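GCN5-related N-acetyltransferase:Aminotransferase, class-II (Rhodopseudomonas palustris, PDB 2FIW) probably transfers an acetyl group from acetyl coenzyme A, which it binds in the crystal, to an amine acceptor. Local coordinates at residues A[106-111]-A[134-139]; A[119-124]-A[129-134]. All blocks are in the same frame, centred on the assembly; numbering follows the deposited sequence.

Contact 1 of 2, residues A[106-111]-A[134-139]; sequences ALEKLA and RGYVAK. With ACO (acetyl coenzyme *a), chain C.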
loop_
_atom_site.group_PDB
_atom_site.type_symbol
_atom_site.label_atom_id
_atom_site.label_comp_id
_atom_site.label_asym_id
_atom_site.label_seq_id
_atom_site.Cartn_x
_atom_site.Cartn_y
_atom_site.Cartn_z
ATOM N N ALA A 106 3.585 11.231 1.376
ATOM C CA ALA A 106 2.353 11.892 1.839
ATOM C C ALA A 106 1.857 11.329 3.162
ATOM O O ALA A 106 1.452 12.093 4.040
ATOM C CB ALA A 106 1.269 11.841 0.785
ATOM N N LEU A 107 1.933 10.004 3.315
ATOM C CA LEU A 107 1.539 9.342 4.556
ATOM C C LEU A 107 2.453 9.685 5.740
ATOM O O LEU A 107 1.975 9.875 6.859
ATOM C CB LEU A 107 1.421 7.828 4.374
ATOM C CG LEU A 107 0.341 7.256 3.432
ATOM C CD1 LEU A 107 0.183 5.767 3.687
ATOM C CD2 LEU A 107 -1.011 7.961 3.554
ATOM N N GLU A 108 3.756 9.776 5.499
ATOM C CA GLU A 108 4.693 10.206 6.551
ATOM C C GLU A 108 4.498 11.668 6.992
ATOM O O GLU A 108 4.599 11.965 8.173
ATOM C CB GLU A 108 6.135 9.950 6.128
ATOM C CG GLU A 108 6.338 8.517 5.704
ATOM C CD GLU A 108 7.737 8.187 5.228
ATOM O OE1 GLU A 108 8.577 9.109 5.055
ATOM O OE2 GLU A 108 7.986 6.976 5.028
ATOM N N LYS A 109 4.218 12.567 6.050
ATOM C CA LYS A 109 3.924 13.975 6.367
ATOM C C LYS A 109 2.657 14.040 7.223
ATOM O O LYS A 109 2.636 14.699 8.262
ATOM C CB LYS A 109 3.754 14.785 5.069
ATOM C CG LYS A 109 3.407 16.274 5.217
ATOM C CD LYS A 109 3.367 16.919 3.815
ATOM C CE LYS A 109 3.097 18.433 3.832
ATOM N NZ LYS A 109 4.328 19.280 4.026
ATOM N N LEU A 110 1.624 13.324 6.771
ATOM C CA LEU A 110 0.342 13.208 7.446
ATOM C C LEU A 110 0.493 12.636 8.852
ATOM O O LEU A 110 -0.173 13.092 9.778
ATOM C CB LEU A 110 -0.570 12.289 6.629
ATOM C CG LEU A 110 -2.027 12.589 6.311
ATOM C CD1 LEU A 110 -2.305 14.075 6.071
ATOM C CD2 LEU A 110 -2.397 11.774 5.084
ATOM N N ALA A 111 1.359 11.638 9.001
ATOM C CA ALA A 111 1.563 10.981 10.285
ATOM C C ALA A 111 2.420 11.829 11.244
ATOM O O ALA A 111 2.140 11.897 12.440
ATOM C CB ALA A 111 2.159 9.604 10.087
ATOM N N ARG A 134 13.779 3.433 2.047
ATOM C CA ARG A 134 13.166 4.680 2.507
ATOM C C ARG A 134 13.273 4.721 4.019
ATOM O O ARG A 134 12.462 5.345 4.695
ATOM C CB ARG A 134 11.695 4.787 2.084
ATOM C CG ARG A 134 11.337 4.263 0.689
ATOM C CD ARG A 134 11.955 5.124 -0.398
ATOM N NE ARG A 134 11.426 4.911 -1.749
ATOM C CZ ARG A 134 11.670 3.839 -2.508
ATOM N NH1 ARG A 134 12.379 2.820 -2.045
ATOM N NH2 ARG A 134 11.173 3.764 -3.736
ATOM N N GLY A 135 14.271 4.029 4.547
ATOM C CA GLY A 135 14.604 4.130 5.959
ATOM C C GLY A 135 13.808 3.266 6.916
ATOM O O GLY A 135 13.963 3.401 8.128
ATOM N N TYR A 136 12.958 2.387 6.395
ATOM C CA TYR A 136 12.256 1.414 7.244
ATOM C C TYR A 136 13.173 0.248 7.595
ATOM O O TYR A 136 13.855 -0.312 6.718
ATOM C CB TYR A 136 10.978 0.906 6.570
ATOM C CG TYR A 136 9.909 1.965 6.481
ATOM C CD1 TYR A 136 10.006 3.005 5.546
ATOM C CD2 TYR A 136 8.800 1.933 7.328
ATOM C CE1 TYR A 136 9.031 3.985 5.471
ATOM C CE2 TYR A 136 7.821 2.901 7.256
ATOM C CZ TYR A 136 7.943 3.921 6.328
ATOM O OH TYR A 136 6.986 4.891 6.256
ATOM N N VAL A 137 13.180 -0.116 8.876
ATOM C CA VAL A 137 14.078 -1.146 9.367
ATOM C C VAL A 137 13.291 -2.345 9.860
ATOM O O VAL A 137 12.405 -2.202 10.702
ATOM C CB VAL A 137 14.999 -0.597 10.486
ATOM C CG1 VAL A 137 15.788 -1.725 11.158
ATOM C CG2 VAL A 137 15.936 0.486 9.927
ATOM N N ALA A 138 13.637 -3.523 9.339
ATOM C CA ALA A 138 12.968 -4.779 9.682
ATOM C C ALA A 138 13.093 -5.097 11.163
ATOM O O ALA A 138 14.193 -5.163 11.704
ATOM C CB ALA A 138 13.525 -5.911 8.858
ATOM N N LYS A 139 11.957 -5.289 11.817
ATOM C CA LYS A 139 11.947 -5.574 13.237
ATOM C C LYS A 139 11.479 -6.984 13.559
ATOM O O LYS A 139 12.006 -7.611 14.478
ATOM C CB LYS A 139 11.109 -4.536 14.001
ATOM C CG LYS A 139 11.722 -3.115 14.006
ATOM C CD LYS A 139 13.262 -3.138 14.169
ATOM C CE LYS A 139 13.831 -1.775 14.483
ATOM N NZ LYS A 139 13.587 -1.420 15.916
HETATM N N1A ACO C . 14.137 4.221 -13.318
HETATM C C2A ACO C . 14.554 3.213 -12.525
HETATM N N3A ACO C . 13.981 2.980 -11.329
HETATM C C4A ACO C . 12.947 3.745 -10.857
HETATM C C5A ACO C . 12.461 4.797 -11.616
HETATM C C6A ACO C . 13.116 5.037 -12.938
HETATM N N6A ACO C . 12.708 6.047 -13.746
HETATM N N7A ACO C . 11.456 5.375 -10.919
HETATM C C8A ACO C . 11.321 4.691 -9.757
HETATM N N9A ACO C . 12.234 3.710 -9.724
HETATM C C1B ACO C . 12.470 2.692 -8.665
HETATM C C2B ACO C . 12.781 3.249 -7.288
HETATM O O2B ACO C . 14.165 3.584 -7.170
HETATM C C3B ACO C . 12.404 2.078 -6.396
HETATM O O3B ACO C . 13.538 1.260 -6.099
HETATM P P3B ACO C . 13.615 0.338 -4.768
HETATM O O7A ACO C . 12.721 -0.875 -5.004
HETATM O O8A ACO C . 13.100 1.227 -3.660
HETATM O O9A ACO C . 15.091 0.016 -4.683
HETATM C C4B ACO C . 11.369 1.270 -7.190
HETATM O O4B ACO C . 11.351 1.807 -8.513
HETATM C C5B ACO C . 9.961 1.369 -6.601
HETATM O O5B ACO C . 9.687 2.752 -6.334
HETATM P P1A ACO C . 8.318 3.477 -6.766
HETATM O O1A ACO C . 8.261 3.599 -8.275
HETATM O O2A ACO C . 8.242 4.705 -5.887
HETATM O O3A ACO C . 7.234 2.401 -6.239
HETATM P P2A ACO C . 6.093 1.762 -7.148
HETATM O O4A ACO C . 6.749 0.812 -8.113
HETATM O O5A ACO C . 5.243 2.887 -7.667
HETATM O O6A ACO C . 5.210 0.916 -6.087
HETATM C CBP ACO C . 4.831 -0.995 -4.537
HETATM C CCP ACO C . 5.748 0.151 -4.999
HETATM C CDP ACO C . 5.596 -1.810 -3.502
HETATM C CEP ACO C . 3.559 -0.427 -3.928
HETATM C CAP ACO C . 4.406 -1.888 -5.728
HETATM O OAP ACO C . 5.514 -2.639 -6.253
HETATM C C9P ACO C . 3.200 -2.802 -5.534
HETATM O O9P ACO C . 1.974 -2.357 -5.791
HETATM N N8P ACO C . 3.372 -4.002 -5.156
HETATM C C7P ACO C . 2.390 -5.076 -4.951
HETATM C C6P ACO C . 1.474 -4.868 -3.744
HETATM C C5P ACO C . 2.313 -4.803 -2.504
HETATM O O5P ACO C . 3.233 -5.590 -2.322
HETATM N N4P ACO C . 2.003 -3.844 -1.645
HETATM C C3P ACO C . 2.692 -3.575 -0.399
HETATM C C2P ACO C . 2.085 -4.480 0.660
HETATM S S1P ACO C . 2.581 -3.749 2.174
HETATM C C ACO C . 1.215 -2.980 2.740
HETATM O O ACO C . 0.321 -2.654 1.967
HETATM C CH3 ACO C . 1.117 -2.743 4.039
#

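Contact 2 of 2, residues A[119-124]-A[129-134]; sequences LTVDAS and EFFAKR. With ACO (acetyl coenzyme *a), chain C.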
loop_
_atom_site.group_PDB
_atom_site.type_symbol
_atom_site.label_atom_id
_atom_site.label_comp_id
_atom_site.label_asym_id
_atom_site.label_seq_id
_atom_site.Cartn_x
_atom_site.Cartn_y
_atom_site.Cartn_z
ATOM N N LEU A 119 6.704 5.593 12.417
ATOM C CA LEU A 119 5.819 4.968 11.434
ATOM C C LEU A 119 6.091 3.468 11.341
ATOM O O LEU A 119 7.240 3.017 11.434
ATOM C CB LEU A 119 5.980 5.603 10.043
ATOM C CG LEU A 119 4.880 6.533 9.498
ATOM C CD1 LEU A 119 4.805 6.432 7.989
ATOM C CD2 LEU A 119 3.499 6.209 10.032
ATOM N N THR A 120 5.037 2.688 11.150
ATOM C CA THR A 120 5.199 1.242 11.073
ATOM C C THR A 120 4.384 0.645 9.924
ATOM O O THR A 120 3.329 1.162 9.573
ATOM C CB THR A 120 4.948 0.560 12.449
ATOM O OG1 THR A 120 5.054 -0.859 12.318
ATOM C CG2 THR A 120 3.577 0.912 13.005
ATOM N N VAL A 121 4.917 -0.420 9.325
ATOM C CA VAL A 121 4.287 -1.134 8.218
ATOM C C VAL A 121 4.576 -2.624 8.388
ATOM O O VAL A 121 5.652 -2.989 8.823
ATOM C CB VAL A 121 4.761 -0.605 6.811
ATOM C CG1 VAL A 121 6.270 -0.812 6.574
ATOM C CG2 VAL A 121 3.962 -1.232 5.683
ATOM N N ASP A 122 3.587 -3.466 8.090
ATOM C CA ASP A 122 3.795 -4.902 7.939
ATOM C C ASP A 122 3.972 -5.175 6.445
ATOM O O ASP A 122 2.994 -5.414 5.725
ATOM C CB ASP A 122 2.594 -5.686 8.487
ATOM C CG ASP A 122 2.517 -5.666 10.009
ATOM O OD1 ASP A 122 3.566 -5.533 10.674
ATOM O OD2 ASP A 122 1.395 -5.793 10.548
ATOM N N ALA A 123 5.226 -5.130 5.991
ATOM C CA ALA A 123 5.531 -5.117 4.564
ATOM C C ALA A 123 5.489 -6.510 3.984
ATOM O O ALA A 123 6.054 -7.428 4.563
ATOM C CB ALA A 123 6.909 -4.490 4.323
ATOM N N SER A 124 4.821 -6.661 2.843
ATOM C CA SER A 124 4.882 -7.888 2.054
ATOM C C SER A 124 6.309 -8.112 1.540
ATOM O O SER A 124 7.078 -7.164 1.414
ATOM C CB SER A 124 3.903 -7.816 0.890
ATOM O OG SER A 124 4.266 -6.790 -0.023
ATOM N N GLU A 129 12.032 -4.540 0.150
ATOM C CA GLU A 129 13.200 -3.774 -0.310
ATOM C C GLU A 129 12.848 -2.303 -0.541
ATOM O O GLU A 129 13.567 -1.418 -0.074
ATOM C CB GLU A 129 13.797 -4.414 -1.563
ATOM C CG GLU A 129 14.982 -3.689 -2.176
ATOM C CD GLU A 129 16.302 -3.869 -1.404
ATOM O OE1 GLU A 129 16.357 -3.579 -0.174
ATOM O OE2 GLU A 129 17.308 -4.272 -2.056
ATOM N N PHE A 130 11.727 -2.066 -1.224
ATOM C CA PHE A 130 11.123 -0.750 -1.363
ATOM C C PHE A 130 11.124 0.026 -0.069
ATOM O O PHE A 130 11.605 1.157 -0.048
ATOM C CB PHE A 130 9.677 -0.830 -1.875
ATOM C CG PHE A 130 8.940 0.505 -1.821
ATOM C CD1 PHE A 130 8.993 1.396 -2.905
ATOM C CD2 PHE A 130 8.231 0.878 -0.696
ATOM C CE1 PHE A 130 8.348 2.624 -2.862
ATOM C CE2 PHE A 130 7.581 2.111 -0.636
ATOM C CZ PHE A 130 7.641 2.984 -1.730
ATOM N N PHE A 131 10.574 -0.563 1.002
ATOM C CA PHE A 131 10.489 0.135 2.295
ATOM C C PHE A 131 11.844 0.361 2.933
ATOM O O PHE A 131 12.066 1.414 3.541
ATOM C CB PHE A 131 9.536 -0.561 3.284
ATOM C CG PHE A 131 8.068 -0.301 3.009
ATOM C CD1 PHE A 131 7.482 0.910 3.365
ATOM C CD2 PHE A 131 7.277 -1.270 2.384
ATOM C CE1 PHE A 131 6.116 1.151 3.104
ATOM C CE2 PHE A 131 5.919 -1.042 2.121
ATOM C CZ PHE A 131 5.335 0.169 2.480
ATOM N N ALA A 132 12.743 -0.617 2.801
ATOM C CA ALA A 132 14.084 -0.520 3.380
ATOM C C ALA A 132 14.880 0.657 2.799
ATOM O O ALA A 132 15.591 1.329 3.532
ATOM C CB ALA A 132 14.844 -1.831 3.203
ATOM N N LYS A 133 14.731 0.906 1.490
ATOM C CA LYS A 133 15.389 2.036 0.817
ATOM C C LYS A 133 14.868 3.417 1.275
ATOM O O LYS A 133 15.427 4.454 0.890
ATOM C CB LYS A 133 15.235 1.952 -0.714
ATOM C CG LYS A 133 15.662 0.655 -1.396
ATOM C CD LYS A 133 17.166 0.572 -1.592
ATOM C CE LYS A 133 17.531 0.059 -2.981
ATOM N NZ LYS A 133 17.061 -1.330 -3.287
ATOM N N ARG A 134 13.779 3.433 2.047
ATOM C CA ARG A 134 13.166 4.680 2.507
ATOM C C ARG A 134 13.273 4.721 4.019
ATOM O O ARG A 134 12.462 5.345 4.695
ATOM C CB ARG A 134 11.695 4.787 2.084
ATOM C CG ARG A 134 11.337 4.263 0.689
ATOM C CD ARG A 134 11.955 5.124 -0.398
ATOM N NE ARG A 134 11.426 4.911 -1.749
ATOM C CZ ARG A 134 11.670 3.839 -2.508
ATOM N NH1 ARG A 134 12.379 2.820 -2.045
ATOM N NH2 ARG A 134 11.173 3.764 -3.736
HETATM N N1A ACO C . 14.137 4.221 -13.318
HETATM C C2A ACO C . 14.554 3.213 -12.525
HETATM N N3A ACO C . 13.981 2.980 -11.329
HETATM C C4A ACO C . 12.947 3.745 -10.857
HETATM C C5A ACO C . 12.461 4.797 -11.616
HETATM C C6A ACO C . 13.116 5.037 -12.938
HETATM N N6A ACO C . 12.708 6.047 -13.746
HETATM N N7A ACO C . 11.456 5.375 -10.919
HETATM C C8A ACO C . 11.321 4.691 -9.757
HETATM N N9A ACO C . 12.234 3.710 -9.724
HETATM C C1B ACO C . 12.470 2.692 -8.665
HETATM C C2B ACO C . 12.781 3.249 -7.288
HETATM O O2B ACO C . 14.165 3.584 -7.170
HETATM C C3B ACO C . 12.404 2.078 -6.396
HETATM O O3B ACO C . 13.538 1.260 -6.099
HETATM P P3B ACO C . 13.615 0.338 -4.768
HETATM O O7A ACO C . 12.721 -0.875 -5.004
HETATM O O8A ACO C . 13.100 1.227 -3.660
HETATM O O9A ACO C . 15.091 0.016 -4.683
HETATM C C4B ACO C . 11.369 1.270 -7.190
HETATM O O4B ACO C . 11.351 1.807 -8.513
HETATM C C5B ACO C . 9.961 1.369 -6.601
HETATM O O5B ACO C . 9.687 2.752 -6.334
HETATM P P1A ACO C . 8.318 3.477 -6.766
HETATM O O1A ACO C . 8.261 3.599 -8.275
HETATM O O2A ACO C . 8.242 4.705 -5.887
HETATM O O3A ACO C . 7.234 2.401 -6.239
HETATM P P2A ACO C . 6.093 1.762 -7.148
HETATM O O4A ACO C . 6.749 0.812 -8.113
HETATM O O5A ACO C . 5.243 2.887 -7.667
HETATM O O6A ACO C . 5.210 0.916 -6.087
HETATM C CBP ACO C . 4.831 -0.995 -4.537
HETATM C CCP ACO C . 5.748 0.151 -4.999
HETATM C CDP ACO C . 5.596 -1.810 -3.502
HETATM C CEP ACO C . 3.559 -0.427 -3.928
HETATM C CAP ACO C . 4.406 -1.888 -5.728
HETATM O OAP ACO C . 5.514 -2.639 -6.253
HETATM C C9P ACO C . 3.200 -2.802 -5.534
HETATM O O9P ACO C . 1.974 -2.357 -5.791
HETATM N N8P ACO C . 3.372 -4.002 -5.156
HETATM C C7P ACO C . 2.390 -5.076 -4.951
HETATM C C6P ACO C . 1.474 -4.868 -3.744
HETATM C C5P ACO C . 2.313 -4.803 -2.504
HETATM O O5P ACO C . 3.233 -5.590 -2.322
HETATM N N4P ACO C . 2.003 -3.844 -1.645
HETATM C C3P ACO C . 2.692 -3.575 -0.399
HETATM C C2P ACO C . 2.085 -4.480 0.660
HETATM S S1P ACO C . 2.581 -3.749 2.174
HETATM C C ACO C . 1.215 -2.980 2.740
HETATM O O ACO C . 0.321 -2.654 1.967
HETATM C CH3 ACO C . 1.117 -2.743 4.039
#

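Contact 1 of 2, residues A[106-111]-A[134-139]
Glu108 and Tyr136 reach for each other from opposite directions, and the phenol OH donates a hydrogen bond of 2.6 Å to OE2 of the carboxylate. The pair is a compact example of how two distant backbones can be joined by side chains alone, since the nearest CA atoms, those of Glu108 and Arg134, remain 10.9 Å apart. Glu108 leaves helix 99-112 with its chain fully drawn out beyond CG (chi2 178°), which carries the carboxylate across to the phenol. OE2 lies at the edge of the tyrosine ring, near its plane, and also approaches CE1 at 3.2 Å. Carboxylate and ring are not coplanar: their planes are turned 43° from each other, and the hydroxyl meets OE2 on its anti side, 24° out of the carboxylate plane. The other oxygen, OE1, forms a salt bridge with Lys158 of strand 149-159, so the two oxygens have different partners, which probably limits rotation of the carboxylate. The Tyr136 ring is further steadied by Phe131, which it meets edge-to-face, and by Leu119 and Val121 of strand 118-123. Just before it, Gly135 is the C-prime residue of a Schellman motif that ends helix 128-132, and the chain then leads toward strand 137-146. Replaced by an alanine, Glu108 would take its carboxylate with it, and the Tyr136 hydroxyl and Lys158 ammonium would probably lose their shared mate, with a gap opened between helix and ring. Chemically, a carboxylate shared by a phenol and an ammonium group at a partly buried place is likely to be held in its charged form, with Lys158 balancing the charge and Tyr136 supplying a neutral donor.

Contact 2 of 2, residues A[119-124]-A[129-134]
Strand 118-123 and the short helix 128-132 follow one another closely in the chain, and their backbones come nearest at Ala123 and Phe131, whose CA atoms lie 7.6 Å apart. This is the beta-alpha part of the GNAT fold that borders the acetyl coenzyme A pocket, and it illustrates how one aromatic ring can seat a helix on a sheet. The contact is apolar: Val121 and Ala123 point from the strand toward the helix, and Phe131 comes to meet them. Val121 lies over one face of the phenyl ring, its CG1 3.9 Å from the ring centroid and 14° off the normal, a CH-pi contact. With chi1 at 63° placing CG1 there, the other branch, CG2, stands anti to the backbone N, where it touches Phe131 CZ and also reaches the acetyl methyl CH3 of the cofactor at 3.6 Å. Valine thus packs against both ring and acetyl group. On the opposite face of Phe131, CD2 of Phe130 sits over the ring centre, so the phenyl is clamped between valine and its own neighbour in the helix. The Phe130 ring in turn has the pantetheine carbon CCP over one face. Past the helix, Lys133 NZ donates to the 3'-phosphate oxygen O9A and forms a salt bridge with Glu129, while Arg134 approaches O8A of the same phosphate, these two cations probably offsetting its charge. Ala123 CB rests obliquely against the Phe131 ring, 3.8 Å from CD2.

In the fold
After the N-terminal helices and the first four strands, the chain enters helix 99-112, then strand 118-123, helix 128-132 and strand 137-146. Contact 1 closes the longer loop, with 22 residues between its segments; contact 2 closes a short one, with four, and falls within the longer span. Arg134 belongs to both. Their centres lie 7 Å apart, and Leu119 bridges them by packing its CD1 and CD2 against Glu108 and Ala111 of the helix. Together they tie helices 99-112 and 128-132 to the sheet that holds strand 118-123 and the edge strand 137-146, one of its two outermost, beside the bound acetyl coenzyme A.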